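Side-chain contact in SusD superfamily protein (Bacteroides fragilis, PDB 3L22), which probably binds glycans at the bacterial outer membrane and carries zinc ions in the crystal: residues M310-A315 and W321-R326. Sequence-based numbering, arbitrary orientation. Where two conformers were deposited one is given.
With EDO (1,2-ethanediol), chain Y.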
loop_
_atom_site.group_PDB
_atom_site.type_symbol
_atom_site.label_atom_id
_atom_site.label_comp_id
_atom_site.label_asym_id
_atom_site.label_seq_id
_atom_site.Cartn_x
_atom_site.Cartn_y
_atom_site.Cartn_z
HETATM N N MSE A 310 -7.698 16.894 3.508
HETATM C CA MSE A 310 -6.788 17.893 2.905
HETATM C C MSE A 310 -5.360 17.406 2.722
HETATM O O MSE A 310 -4.438 18.214 2.593
HETATM C CB MSE A 310 -6.797 19.188 3.718
HETATM C CG MSE A 310 -8.218 19.700 4.029
HETATM SE SE MSE A 310 -9.129 20.255 2.415
HETATM C CE MSE A 310 -8.044 21.841 1.987
ATOM N N LYS A 311 -5.139 16.094 2.645
ATOM C CA LYS A 311 -3.784 15.618 2.311
ATOM C C LYS A 311 -3.403 15.893 0.849
ATOM O O LYS A 311 -2.379 16.507 0.562
ATOM C CB LYS A 311 -3.592 14.134 2.610
ATOM C CG LYS A 311 -3.463 13.825 4.114
ATOM C CD LYS A 311 -3.346 12.346 4.439
ATOM C CE LYS A 311 -3.239 12.116 5.969
ATOM N NZ LYS A 311 -2.860 10.695 6.293
ATOM N N PHE A 312 -4.216 15.400 -0.074
ATOM C CA PHE A 312 -3.926 15.468 -1.498
ATOM C C PHE A 312 -4.957 16.344 -2.151
ATOM O O PHE A 312 -6.034 15.856 -2.508
ATOM C CB PHE A 312 -3.991 14.057 -2.095
ATOM C CG PHE A 312 -3.060 13.096 -1.427
ATOM C CD1 PHE A 312 -1.707 13.103 -1.741
ATOM C CD2 PHE A 312 -3.528 12.174 -0.504
ATOM C CE1 PHE A 312 -0.816 12.214 -1.130
ATOM C CE2 PHE A 312 -2.660 11.301 0.119
ATOM C CZ PHE A 312 -1.292 11.325 -0.184
ATOM N N THR A 313 -4.668 17.631 -2.271
ATOM C CA THR A 313 -5.607 18.541 -2.882
ATOM C C THR A 313 -5.071 19.331 -4.077
ATOM O O THR A 313 -5.798 20.197 -4.594
ATOM C CB THR A 313 -6.223 19.485 -1.839
ATOM O OG1 THR A 313 -5.176 20.228 -1.220
ATOM C CG2 THR A 313 -7.001 18.662 -0.774
ATOM N N ASP A 314 -3.860 19.026 -4.574
ATOM C CA ASP A 314 -3.384 19.768 -5.722
ATOM C C ASP A 314 -3.772 19.030 -6.989
ATOM O O ASP A 314 -2.990 18.234 -7.548
ATOM C CB ASP A 314 -1.882 20.025 -5.626
ATOM C CG ASP A 314 -1.353 20.827 -6.820
ATOM O OD1 ASP A 314 -2.135 21.213 -7.755
ATOM O OD2 ASP A 314 -0.116 21.045 -6.835
ATOM N N ALA A 315 -4.996 19.272 -7.431
ATOM C CA ALA A 315 -5.553 18.565 -8.595
ATOM C C ALA A 315 -5.113 19.276 -9.873
ATOM O O ALA A 315 -5.146 18.685 -10.925
ATOM C CB ALA A 315 -7.048 18.472 -8.520
ATOM N N TRP A 321 3.539 13.396 -4.481
ATOM C CA TRP A 321 3.998 12.006 -4.456
ATOM C C TRP A 321 3.051 11.103 -3.649
ATOM O O TRP A 321 2.379 11.563 -2.716
ATOM C CB TRP A 321 5.381 11.938 -3.829
ATOM C CG TRP A 321 6.500 12.556 -4.636
ATOM C CD1 TRP A 321 6.401 13.468 -5.668
ATOM C CD2 TRP A 321 7.887 12.365 -4.414
ATOM N NE1 TRP A 321 7.644 13.795 -6.131
ATOM C CE2 TRP A 321 8.580 13.138 -5.374
ATOM C CE3 TRP A 321 8.626 11.594 -3.506
ATOM C CZ2 TRP A 321 9.974 13.195 -5.422
ATOM C CZ3 TRP A 321 10.029 11.654 -3.574
ATOM C CH2 TRP A 321 10.671 12.431 -4.534
ATOM N N VAL A 322 2.958 9.837 -4.067
ATOM C CA VAL A 322 2.169 8.839 -3.405
ATOM C C VAL A 322 3.092 8.139 -2.407
ATOM O O VAL A 322 4.063 7.489 -2.803
ATOM C CB VAL A 322 1.571 7.860 -4.421
ATOM C CG1 VAL A 322 0.716 6.725 -3.731
ATOM C CG2 VAL A 322 0.728 8.674 -5.442
ATOM N N PRO A 323 2.837 8.309 -1.097
ATOM C CA PRO A 323 3.648 7.694 -0.055
ATOM C C PRO A 323 3.266 6.224 0.200
ATOM O O PRO A 323 2.118 5.921 0.611
ATOM C CB PRO A 323 3.318 8.550 1.156
ATOM C CG PRO A 323 1.896 8.933 0.966
ATOM C CD PRO A 323 1.705 9.067 -0.521
ATOM N N ILE A 324 4.193 5.310 -0.060
ATOM C CA ILE A 324 3.945 3.873 0.149
ATOM C C ILE A 324 4.328 3.486 1.582
ATOM O O ILE A 324 3.513 2.949 2.301
ATOM C CB ILE A 324 4.708 3.024 -0.895
ATOM C CG1 ILE A 324 4.267 3.414 -2.332
ATOM C CG2 ILE A 324 4.548 1.526 -0.656
ATOM C CD1 ILE A 324 2.787 3.245 -2.656
ATOM N N PHE A 325 5.570 3.748 1.970
ATOM C CA PHE A 325 6.069 3.484 3.309
ATOM C C PHE A 325 6.678 4.745 3.901
ATOM O O PHE A 325 7.550 5.388 3.271
ATOM C CB PHE A 325 7.192 2.429 3.289
ATOM C CG PHE A 325 6.819 1.119 2.658
ATOM C CD1 PHE A 325 5.647 0.456 3.005
ATOM C CD2 PHE A 325 7.689 0.513 1.749
ATOM C CE1 PHE A 325 5.338 -0.753 2.448
ATOM C CE2 PHE A 325 7.385 -0.684 1.182
ATOM C CZ PHE A 325 6.204 -1.330 1.526
ATOM N N ARG A 326 6.263 5.084 5.116
ATOM C CA ARG A 326 6.952 6.095 5.909
ATOM C C ARG A 326 7.121 5.626 7.340
ATOM O O ARG A 326 6.458 4.659 7.788
ATOM C CB ARG A 326 6.247 7.462 5.797
ATOM C CG ARG A 326 4.875 7.566 6.286
ATOM C CD ARG A 326 4.328 8.959 5.992
ATOM N NE ARG A 326 2.910 9.110 6.242
ATOM C CZ ARG A 326 2.336 9.393 7.427
ATOM N NH1 ARG A 326 3.038 9.552 8.547
ATOM N NH2 ARG A 326 1.013 9.526 7.503
HETATM C C1 EDO Y . -1.939 19.838 4.630
HETATM O O1 EDO Y . -2.637 20.991 5.182
HETATM C C2 EDO Y . -1.137 20.044 3.330
HETATM O O2 EDO Y . -1.412 18.998 2.366
#
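With CG anti to its carbonyl carbon (chi1 -57°), F312 projects its ring out of the loop at 310-315 to meet P323, while K311, its chain fully extended beyond CB (chi2 177°), carries NZ toward R326. The phenyl ring arrives edge first: F312 CZ lies 3.8 Å from P323 CD. At the same edge F312 CE1 is 3.6 Å from W321 O, and both partners sit near the ring plane. F312 and P323 approach from opposite directions, and the phenyl edge meets the CD and CG side of the proline ring in a small apolar contact. F312 also meets Y240 edge-to-face. Beside this apolar contact two cations converge, K311 NZ standing 4.2 Å from R326 NH2 at the edge of the guanidinium. They gather round a shared carboxylate: E392 OE2 forms a salt bridge with K311 NZ and E392 OE1 with R326 NE, while E248 and E388 bind R326 NH1, and I390 O accepts a hydrogen bond from K311 NZ. No hydrogen bond joins the two segments directly. The contact packs a loop of the SusD-type fold against strand 322-326, which leads through R326, the N-cap, into helix 327-339 and pairs antiparallel with 249-253, where I324 and F325 form a classic beta bulge opposite F251.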